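Local coordinates for periplasmic binding protein component of an ABC type zinc uptake transporter (PDB 1PQ4) that binds zinc in the periplasm and probably delivers it to the membrane part of an ABC-type zinc uptake transporter, at residues Pro132-Ser137 with Trp200-Arg205; Val195-Trp200 with Pro213-Gly218; Met240-Thr245 with Glu264-Leu269. All coordinates share one frame; numbering follows the deposited sequence.

In the fold
The three contacts converge on the zinc site, where H37, H133 and H197 bind the metal together with a water. Interaction 1 supplies H133 and interaction 2 supplies H197; their NE2 atoms stand 3.4 Å apart, and the two contacts share W200. Interaction 3 binds no metal but lies behind the site. The carboxylate of E244 takes the backbone N of H197 at 2.9 Å on OE1, and its OE2 lies 3.3 Å from NE1 of W200. From the loop after strand 262-266, O of P268 is 2.8 Å from NE1 of W135, which ties 264-269 to the loop carrying H133. The centres of interactions 2 and 3 are about 11 Å apart.

Interaction 1 of 3, residues Pro132-Ser137 with Trp200-Arg205; sequences PHIWLS and WAYFAR. With ZN (zinc ion), chain C.
I134 lays its CG2 methyl over one face of the Y202 ring, a CH-pi contact 3.9 Å from CG2 to the ring centroid. L136 repeats the arrangement on W200: its CD1 sits over the six-membered ring, 18° off the normal. With CG of Y202 anti to its carbonyl carbon (chi1 -68°), the phenol swings to the 132-137 loop, and O of H133 comes within 3.3 Å of CD2 of Y202. S137 is the N-cap of helix 138-155, its OG hydrogen-bonded to N of L140 and to D206, while W200 stands at the N-cap position of helix 201-206; the contact joins two helix starts beside the zinc site. H133, centre of an inverse gamma turn, binds zinc through NE2 at 2.1 Å, its ND1 held by D131. The Y202 hydroxyl hydrogen-bonds to O of D131 and N of L89. Replacing Y202 by alanine would probably leave the I134 methyl without its aromatic partner and these two backbone atoms without their hydroxyl. Beside the close ring contacts no direct hydrogen bond joins the segments; a water bridges O of H133, at 2.9 Å, and N of Y202. O of L136, 3.5 Å from CB of F203, is buried without a polar partner.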
loop_
_atom_site.group_PDB
_atom_site.type_symbol
_atom_site.label_atom_id
_atom_site.label_comp_id
_atom_site.label_asym_id
_atom_site.label_seq_id
_atom_site.Cartn_x
_atom_site.Cartn_y
_atom_site.Cartn_z
ATOM N N PRO A 132 -1.945 -8.733 -0.668
ATOM C CA PRO A 132 -0.842 -8.119 0.064
ATOM C C PRO A 132 -0.923 -6.612 0.381
ATOM O O PRO A 132 -0.024 -6.084 1.005
ATOM C CB PRO A 132 0.349 -8.407 -0.859
ATOM C CG PRO A 132 -0.256 -8.138 -2.210
ATOM C CD PRO A 132 -1.673 -8.755 -2.120
ATOM N N HIS A 133 -2.019 -5.964 0.011
ATOM C CA HIS A 133 -2.071 -4.511 0.144
ATOM C C HIS A 133 -2.365 -4.014 1.543
ATOM O O HIS A 133 -3.214 -3.125 1.764
ATOM C CB HIS A 133 -3.080 -3.992 -0.882
ATOM C CG HIS A 133 -2.751 -4.357 -2.303
ATOM N ND1 HIS A 133 -3.258 -5.489 -2.924
ATOM C CD2 HIS A 133 -1.985 -3.732 -3.230
ATOM C CE1 HIS A 133 -2.829 -5.535 -4.168
ATOM N NE2 HIS A 133 -2.059 -4.484 -4.382
ATOM N N ILE A 134 -1.666 -4.602 2.507
ATOM C CA ILE A 134 -1.945 -4.263 3.902
ATOM C C ILE A 134 -1.400 -2.891 4.339
ATOM O O ILE A 134 -1.734 -2.411 5.427
ATOM C CB ILE A 134 -1.363 -5.357 4.850
ATOM C CG1 ILE A 134 0.175 -5.467 4.620
ATOM C CG2 ILE A 134 -2.096 -6.702 4.553
ATOM C CD1 ILE A 134 1.073 -4.254 4.697
ATOM N N TRP A 135 -0.608 -2.248 3.485
ATOM C CA TRP A 135 -0.013 -0.979 3.912
ATOM C C TRP A 135 -0.946 0.208 3.773
ATOM O O TRP A 135 -0.565 1.343 4.111
ATOM C CB TRP A 135 1.309 -0.709 3.148
ATOM C CG TRP A 135 1.079 -0.428 1.654
ATOM C CD1 TRP A 135 0.818 0.780 1.057
ATOM C CD2 TRP A 135 1.129 -1.396 0.610
ATOM N NE1 TRP A 135 0.714 0.616 -0.317
ATOM C CE2 TRP A 135 0.903 -0.710 -0.616
ATOM C CE3 TRP A 135 1.357 -2.788 0.592
ATOM C CZ2 TRP A 135 0.902 -1.370 -1.854
ATOM C CZ3 TRP A 135 1.356 -3.447 -0.635
ATOM C CH2 TRP A 135 1.136 -2.736 -1.843
ATOM N N LEU A 136 -2.155 -0.054 3.267
ATOM C CA LEU A 136 -3.102 1.043 3.083
ATOM C C LEU A 136 -4.202 1.034 4.131
ATOM O O LEU A 136 -5.205 1.723 3.994
ATOM C CB LEU A 136 -3.680 1.001 1.650
ATOM C CG LEU A 136 -2.557 1.306 0.630
ATOM C CD1 LEU A 136 -3.024 0.871 -0.761
ATOM C CD2 LEU A 136 -2.153 2.777 0.644
ATOM N N SER A 137 -4.029 0.209 5.169
ATOM C CA SER A 137 -4.988 0.149 6.285
ATOM C C SER A 137 -4.300 0.707 7.531
ATOM O O SER A 137 -3.351 0.080 8.048
ATOM C CB SER A 137 -5.379 -1.307 6.567
ATOM O OG SER A 137 -6.080 -1.387 7.801
ATOM N N TRP A 200 -7.056 -1.496 -2.837
ATOM C CA TRP A 200 -7.710 -0.884 -1.677
ATOM C C TRP A 200 -8.664 -1.779 -0.882
ATOM O O TRP A 200 -9.533 -1.259 -0.169
ATOM C CB TRP A 200 -8.481 0.394 -2.131
ATOM C CG TRP A 200 -7.641 1.342 -2.958
ATOM C CD1 TRP A 200 -7.497 1.353 -4.328
ATOM C CD2 TRP A 200 -6.742 2.326 -2.451
ATOM N NE1 TRP A 200 -6.548 2.287 -4.698
ATOM C CE2 TRP A 200 -6.067 2.895 -3.561
ATOM C CE3 TRP A 200 -6.436 2.786 -1.160
ATOM C CZ2 TRP A 200 -5.103 3.890 -3.416
ATOM C CZ3 TRP A 200 -5.476 3.784 -1.015
ATOM C CH2 TRP A 200 -4.816 4.324 -2.143
ATOM N N ALA A 201 -8.514 -3.106 -0.971
ATOM C CA ALA A 201 -9.466 -3.973 -0.252
ATOM C C ALA A 201 -9.401 -3.796 1.283
ATOM O O ALA A 201 -10.410 -3.827 1.957
ATOM C CB ALA A 201 -9.201 -5.462 -0.630
ATOM N N TYR A 202 -8.208 -3.626 1.852
ATOM C CA TYR A 202 -8.133 -3.483 3.307
ATOM C C TYR A 202 -8.677 -2.132 3.732
ATOM O O TYR A 202 -9.415 -2.001 4.701
ATOM C CB TYR A 202 -6.678 -3.653 3.763
ATOM C CG TYR A 202 -6.232 -5.099 3.541
ATOM C CD1 TYR A 202 -6.544 -6.103 4.505
ATOM C CD2 TYR A 202 -5.508 -5.458 2.414
ATOM C CE1 TYR A 202 -6.137 -7.410 4.345
ATOM C CE2 TYR A 202 -5.057 -6.799 2.236
ATOM C CZ TYR A 202 -5.382 -7.766 3.222
ATOM O OH TYR A 202 -4.869 -9.057 3.117
ATOM N N PHE A 203 -8.295 -1.113 2.969
ATOM C CA PHE A 203 -8.756 0.256 3.243
ATOM C C PHE A 203 -10.271 0.227 3.175
ATOM O O PHE A 203 -10.979 0.747 4.041
ATOM C CB PHE A 203 -8.142 1.196 2.150
ATOM C CG PHE A 203 -8.660 2.599 2.202
ATOM C CD1 PHE A 203 -8.081 3.527 3.043
ATOM C CD2 PHE A 203 -9.725 2.984 1.389
ATOM C CE1 PHE A 203 -8.565 4.863 3.085
ATOM C CE2 PHE A 203 -10.207 4.299 1.419
ATOM C CZ PHE A 203 -9.624 5.228 2.272
ATOM N N ALA A 204 -10.791 -0.442 2.165
ATOM C CA ALA A 204 -12.240 -0.486 1.990
ATOM C C ALA A 204 -12.950 -1.234 3.157
ATOM O O ALA A 204 -14.035 -0.820 3.636
ATOM C CB ALA A 204 -12.563 -1.176 0.664
ATOM N N ARG A 205 -12.329 -2.319 3.613
ATOM C CA ARG A 205 -12.940 -3.082 4.712
ATOM C C ARG A 205 -12.964 -2.185 5.942
ATOM O O ARG A 205 -13.972 -2.115 6.630
ATOM C CB ARG A 205 -12.135 -4.346 5.032
ATOM C CG ARG A 205 -12.970 -5.435 5.644
ATOM C CD ARG A 205 -12.147 -6.689 5.825
ATOM N NE ARG A 205 -12.953 -7.882 6.097
ATOM C CZ ARG A 205 -13.507 -8.168 7.272
ATOM N NH1 ARG A 205 -13.354 -7.339 8.300
ATOM N NH2 ARG A 205 -14.195 -9.296 7.424
HETATM ZN ZN ZN C . -1.101 -3.736 -6.109
HETATM O O HOH W 1 -5.741 -2.136 0.813
HETATM O O HOH W 2 -0.135 -1.745 -5.560
#

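Interaction 2 of 3, residues Val195-Trp200 with Pro213-Gly218. With ZN (zinc ion), chain C.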
loop_
_atom_site.group_PDB
_atom_site.type_symbol
_atom_site.label_atom_id
_atom_site.label_comp_id
_atom_site.label_asym_id
_atom_site.label_seq_id
_atom_site.Cartn_x
_atom_site.Cartn_y
_atom_site.Cartn_z
ATOM N N VAL A 195 -12.058 1.484 -9.358
ATOM C CA VAL A 195 -10.642 1.760 -9.481
ATOM C C VAL A 195 -10.110 0.784 -10.488
ATOM O O VAL A 195 -10.733 -0.232 -10.787
ATOM C CB VAL A 195 -9.837 1.505 -8.173
ATOM C CG1 VAL A 195 -10.194 2.489 -7.165
ATOM C CG2 VAL A 195 -10.129 0.070 -7.639
ATOM N N PHE A 196 -8.964 1.105 -11.024
ATOM C CA PHE A 196 -8.434 0.197 -12.004
ATOM C C PHE A 196 -7.824 -1.006 -11.292
ATOM O O PHE A 196 -8.338 -2.101 -11.414
ATOM C CB PHE A 196 -7.392 0.879 -12.882
ATOM C CG PHE A 196 -6.810 -0.057 -13.898
ATOM C CD1 PHE A 196 -7.591 -0.498 -14.973
ATOM C CD2 PHE A 196 -5.544 -0.606 -13.711
ATOM C CE1 PHE A 196 -7.136 -1.467 -15.837
ATOM C CE2 PHE A 196 -5.078 -1.601 -14.598
ATOM C CZ PHE A 196 -5.892 -2.016 -15.654
ATOM N N HIS A 197 -6.756 -0.766 -10.526
ATOM C CA HIS A 197 -6.039 -1.867 -9.839
ATOM C C HIS A 197 -6.554 -1.947 -8.396
ATOM O O HIS A 197 -6.555 -0.945 -7.672
ATOM C CB HIS A 197 -4.556 -1.556 -9.889
ATOM C CG HIS A 197 -3.724 -2.505 -9.101
ATOM N ND1 HIS A 197 -3.462 -3.792 -9.523
ATOM C CD2 HIS A 197 -3.087 -2.356 -7.911
ATOM C CE1 HIS A 197 -2.693 -4.396 -8.637
ATOM N NE2 HIS A 197 -2.456 -3.552 -7.647
ATOM N N PRO A 198 -6.989 -3.147 -7.964
ATOM C CA PRO A 198 -7.533 -3.328 -6.622
ATOM C C PRO A 198 -6.505 -3.335 -5.524
ATOM O O PRO A 198 -6.131 -4.371 -4.996
ATOM C CB PRO A 198 -8.317 -4.648 -6.739
ATOM C CG PRO A 198 -7.447 -5.459 -7.664
ATOM C CD PRO A 198 -6.948 -4.426 -8.704
ATOM N N SER A 199 -6.008 -2.182 -5.172
ATOM C CA SER A 199 -5.073 -2.205 -4.069
ATOM C C SER A 199 -5.743 -1.719 -2.794
ATOM O O SER A 199 -5.077 -1.557 -1.766
ATOM C CB SER A 199 -3.893 -1.305 -4.404
ATOM O OG SER A 199 -4.357 -0.107 -4.914
ATOM N N TRP A 200 -7.056 -1.496 -2.837
ATOM C CA TRP A 200 -7.710 -0.884 -1.677
ATOM C C TRP A 200 -8.664 -1.779 -0.882
ATOM O O TRP A 200 -9.533 -1.259 -0.169
ATOM C CB TRP A 200 -8.481 0.394 -2.131
ATOM C CG TRP A 200 -7.641 1.342 -2.958
ATOM C CD1 TRP A 200 -7.497 1.353 -4.328
ATOM C CD2 TRP A 200 -6.742 2.326 -2.451
ATOM N NE1 TRP A 200 -6.548 2.287 -4.698
ATOM C CE2 TRP A 200 -6.067 2.895 -3.561
ATOM C CE3 TRP A 200 -6.436 2.786 -1.160
ATOM C CZ2 TRP A 200 -5.103 3.890 -3.416
ATOM C CZ3 TRP A 200 -5.476 3.784 -1.015
ATOM C CH2 TRP A 200 -4.816 4.324 -2.143
ATOM N N PRO A 213 -13.222 -3.264 -8.862
ATOM C CA PRO A 213 -12.060 -3.134 -9.735
ATOM C C PRO A 213 -12.336 -3.336 -11.201
ATOM O O PRO A 213 -13.248 -4.074 -11.578
ATOM C CB PRO A 213 -11.101 -4.199 -9.185
ATOM C CG PRO A 213 -12.047 -5.288 -8.749
ATOM C CD PRO A 213 -13.171 -4.515 -8.071
ATOM N N ILE A 214 -11.551 -2.656 -12.021
ATOM C CA ILE A 214 -11.679 -2.791 -13.472
ATOM C C ILE A 214 -10.720 -3.912 -13.951
ATOM O O ILE A 214 -11.088 -4.736 -14.786
ATOM C CB ILE A 214 -11.256 -1.479 -14.199
ATOM C CG1 ILE A 214 -12.207 -0.344 -13.856
ATOM C CG2 ILE A 214 -11.295 -1.680 -15.753
ATOM C CD1 ILE A 214 -11.689 1.053 -14.187
ATOM N N GLU A 215 -9.478 -3.903 -13.485
ATOM C CA GLU A 215 -8.565 -4.962 -13.933
ATOM C C GLU A 215 -9.079 -6.320 -13.483
ATOM O O GLU A 215 -9.749 -6.433 -12.461
ATOM C CB GLU A 215 -7.136 -4.753 -13.403
ATOM C CG GLU A 215 -6.940 -5.050 -11.950
ATOM C CD GLU A 215 -5.512 -5.520 -11.605
ATOM O OE1 GLU A 215 -4.518 -4.800 -11.901
ATOM O OE2 GLU A 215 -5.407 -6.631 -11.018
ATOM N N VAL A 216 -8.789 -7.352 -14.261
ATOM C CA VAL A 216 -9.200 -8.709 -13.911
ATOM C C VAL A 216 -7.964 -9.588 -13.945
ATOM O O VAL A 216 -7.291 -9.665 -14.970
ATOM C CB VAL A 216 -10.237 -9.275 -14.903
ATOM C CG1 VAL A 216 -11.618 -8.716 -14.595
ATOM C CG2 VAL A 216 -9.833 -8.918 -16.325
ATOM N N GLU A 217 -7.657 -10.224 -12.816
ATOM C CA GLU A 217 -6.494 -11.087 -12.744
ATOM C C GLU A 217 -5.252 -10.406 -13.282
ATOM O O GLU A 217 -4.519 -10.978 -14.093
ATOM N N GLY A 218 -5.022 -9.172 -12.849
ATOM C CA GLY A 218 -3.854 -8.438 -13.299
ATOM C C GLY A 218 -3.897 -8.137 -14.784
ATOM O O GLY A 218 -2.890 -7.754 -15.381
HETATM ZN ZN ZN C . -1.101 -3.736 -6.109
HETATM O O HOH W 2 -0.135 -1.745 -5.560
#
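The carbonyl O of F196 is gripped by two successive amides: N of E215 at 3.0 Å in a nearly straight bond (168°), and N of I214 in a weak, bent one. The I214 N also gives a bond to O of V195 at 2.8 Å. This V195 bond belongs to the last bridge, V195 with P213, of the two-stranded parallel sheet of 192-195 and 210-213; those to O of F196 carry the pairing into the loops that follow. One of those loops brings H197 to the metal: its NE2 binds zinc at 2.1 Å, and H37 and H133 are the other protein ligands. On the far side of the imidazole, ND1 donates to OE1 of E215 at 2.8 Å. The acceptor lies in the ring plane, yet the nitrogen meets the carboxylate from above its plane, with the two planes turned 71° apart. Together with the zinc bond this second-shell bond holds the ring's rotation, and it would probably make NE2 a stronger zinc donor. CG of E215 sits between its backbone N and carbonyl carbon (chi1 74°), which carries the chain up alongside H197. On the way its CB crosses one face of the F196 ring, 4.0 Å from the centroid in a CH-pi contact. P198 packs its CB on CB of P213, while its CD touches CG of E215 at 3.3 Å.

Interaction 3 of 3, residues Met240-Thr245 with Glu264-Leu269; sequences MVFGET and ELLDPL
Backbone hydrogen bonds between V241, G243, E264 and L266 carry the pairing. N of E264 gives to O of V241 at 3.1 Å; G243 then uses both its polar atoms, its N giving to O of E264 and its O accepting from N of L266, each at 2.9 Å. Weaker CA-H...O contacts run between them, among them CA of F242 to O of E264 at 3.2 Å. This is the alternation of parallel strands, with F242 beside E264 and G243 beside L265, and the short segments cross at -46°. Helix 250-259 connects strands 240-244 and 262-266 in a beta-alpha-beta unit.

Apolar packing follows the same register. F242, its CG anti to the carbonyl carbon (chi1 -64°), puts its ring alongside the chain of E264, CD2 lying 3.5 Å from CB of that residue. The same CD2 meets CG of L266 at 3.7 Å, and CD1 of L266 reaches CG of the ring. K283 and I284 of helix 273-288 and V195 of the neighbouring strand also touch F242. M240 brings SD against CG of E264, and CD2 of L265 lies near the carbonyl group of G243. Farther along, E244 presses CG on CD of P268 at 3.6 Å.

Among the polar groups, the carboxylate of E244 turns to partners beyond the two segments, H197 and W200. The T245 hydroxyl stands beside the D267 side chain, and N of T245 is buried without a partner. D267 closes an Asx turn, its OD1 accepting from N of L269 at 2.9 Å with the donor above the carboxylate plane.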
loop_
_atom_site.group_PDB
_atom_site.type_symbol
_atom_site.label_atom_id
_atom_site.label_comp_id
_atom_site.label_asym_id
_atom_site.label_seq_id
_atom_site.Cartn_x
_atom_site.Cartn_y
_atom_site.Cartn_z
ATOM N N MET A 240 -17.351 9.154 -10.558
ATOM C CA MET A 240 -15.956 9.299 -10.855
ATOM C C MET A 240 -15.350 7.944 -11.049
ATOM O O MET A 240 -15.842 6.958 -10.497
ATOM C CB MET A 240 -15.295 9.996 -9.683
ATOM C CG MET A 240 -13.949 10.569 -9.952
ATOM S SD MET A 240 -14.192 12.220 -10.557
ATOM C CE MET A 240 -15.216 12.892 -9.210
ATOM N N VAL A 241 -14.302 7.874 -11.852
ATOM C CA VAL A 241 -13.646 6.592 -12.049
ATOM C C VAL A 241 -12.205 6.859 -11.665
ATOM O O VAL A 241 -11.625 7.869 -12.084
ATOM C CB VAL A 241 -13.720 6.096 -13.506
ATOM C CG1 VAL A 241 -12.994 4.771 -13.631
ATOM C CG2 VAL A 241 -15.186 5.948 -13.916
ATOM N N PHE A 242 -11.640 5.990 -10.826
ATOM C CA PHE A 242 -10.281 6.213 -10.397
ATOM C C PHE A 242 -9.324 5.320 -11.143
ATOM O O PHE A 242 -9.659 4.210 -11.517
ATOM C CB PHE A 242 -10.167 5.946 -8.911
ATOM C CG PHE A 242 -10.965 6.876 -8.094
ATOM C CD1 PHE A 242 -12.186 6.478 -7.559
ATOM C CD2 PHE A 242 -10.512 8.166 -7.869
ATOM C CE1 PHE A 242 -12.956 7.359 -6.800
ATOM C CE2 PHE A 242 -11.289 9.067 -7.091
ATOM C CZ PHE A 242 -12.503 8.652 -6.566
ATOM N N GLY A 243 -8.137 5.847 -11.376
ATOM C CA GLY A 243 -7.095 5.069 -12.034
ATOM C C GLY A 243 -5.917 5.216 -11.091
ATOM O O GLY A 243 -5.992 5.915 -10.082
ATOM N N GLU A 244 -4.826 4.565 -11.404
ATOM C CA GLU A 244 -3.651 4.632 -10.547
ATOM C C GLU A 244 -2.484 5.041 -11.420
ATOM O O GLU A 244 -2.428 4.666 -12.604
ATOM C CB GLU A 244 -3.409 3.249 -9.909
ATOM C CG GLU A 244 -4.160 3.072 -8.649
ATOM C CD GLU A 244 -5.264 2.042 -8.726
ATOM O OE1 GLU A 244 -5.874 1.896 -9.825
ATOM O OE2 GLU A 244 -5.516 1.402 -7.660
ATOM N N THR A 245 -1.555 5.805 -10.849
ATOM C CA THR A 245 -0.394 6.288 -11.614
ATOM C C THR A 245 0.472 5.209 -12.190
ATOM O O THR A 245 1.073 5.405 -13.229
ATOM C CB THR A 245 0.597 7.131 -10.770
ATOM O OG1 THR A 245 0.078 7.345 -9.438
ATOM C CG2 THR A 245 0.855 8.444 -11.465
ATOM N N GLU A 264 -9.987 10.446 -11.762
ATOM C CA GLU A 264 -9.007 10.920 -10.759
ATOM C C GLU A 264 -7.981 9.831 -10.526
ATOM O O GLU A 264 -8.270 8.657 -10.786
ATOM C CB GLU A 264 -9.687 11.192 -9.415
ATOM C CG GLU A 264 -10.536 12.437 -9.383
ATOM C CD GLU A 264 -9.830 13.611 -8.740
ATOM O OE1 GLU A 264 -8.604 13.779 -8.952
ATOM O OE2 GLU A 264 -10.516 14.372 -8.028
ATOM N N LEU A 265 -6.803 10.226 -10.051
ATOM C CA LEU A 265 -5.730 9.291 -9.765
ATOM C C LEU A 265 -5.651 8.993 -8.288
ATOM O O LEU A 265 -5.845 9.880 -7.453
ATOM C CB LEU A 265 -4.380 9.858 -10.169
ATOM C CG LEU A 265 -4.083 9.960 -11.666
ATOM C CD1 LEU A 265 -2.618 10.334 -11.889
ATOM C CD2 LEU A 265 -4.397 8.628 -12.308
ATOM N N LEU A 266 -5.399 7.734 -7.953
ATOM C CA LEU A 266 -5.186 7.386 -6.537
ATOM C C LEU A 266 -3.772 6.803 -6.617
ATOM O O LEU A 266 -3.412 6.163 -7.625
ATOM C CB LEU A 266 -6.183 6.332 -6.043
ATOM C CG LEU A 266 -7.647 6.733 -6.026
ATOM C CD1 LEU A 266 -8.494 5.611 -5.381
ATOM C CD2 LEU A 266 -7.815 8.031 -5.235
ATOM N N ASP A 267 -2.936 7.072 -5.635
ATOM C CA ASP A 267 -1.573 6.554 -5.691
ATOM C C ASP A 267 -1.365 5.597 -4.507
ATOM O O ASP A 267 -1.153 6.041 -3.374
ATOM C CB ASP A 267 -0.569 7.686 -5.559
ATOM C CG ASP A 267 0.836 7.215 -5.779
ATOM O OD1 ASP A 267 1.055 5.964 -5.855
ATOM O OD2 ASP A 267 1.727 8.092 -5.865
ATOM N N PRO A 268 -1.452 4.296 -4.745
ATOM C CA PRO A 268 -1.241 3.374 -3.607
ATOM C C PRO A 268 0.214 3.349 -3.100
ATOM O O PRO A 268 0.476 2.853 -2.001
ATOM C CB PRO A 268 -1.692 2.025 -4.171
ATOM C CG PRO A 268 -1.268 2.125 -5.619
ATOM C CD PRO A 268 -1.750 3.564 -5.990
ATOM N N LEU A 269 1.160 3.910 -3.875
ATOM C CA LEU A 269 2.578 3.879 -3.494
ATOM C C LEU A 269 3.164 5.212 -3.063
ATOM O O LEU A 269 4.389 5.365 -2.995
ATOM C CB LEU A 269 3.481 3.325 -4.634
ATOM C CG LEU A 269 3.119 1.936 -5.166
ATOM C CD1 LEU A 269 4.220 1.459 -6.171
ATOM C CD2 LEU A 269 3.029 0.953 -3.986
#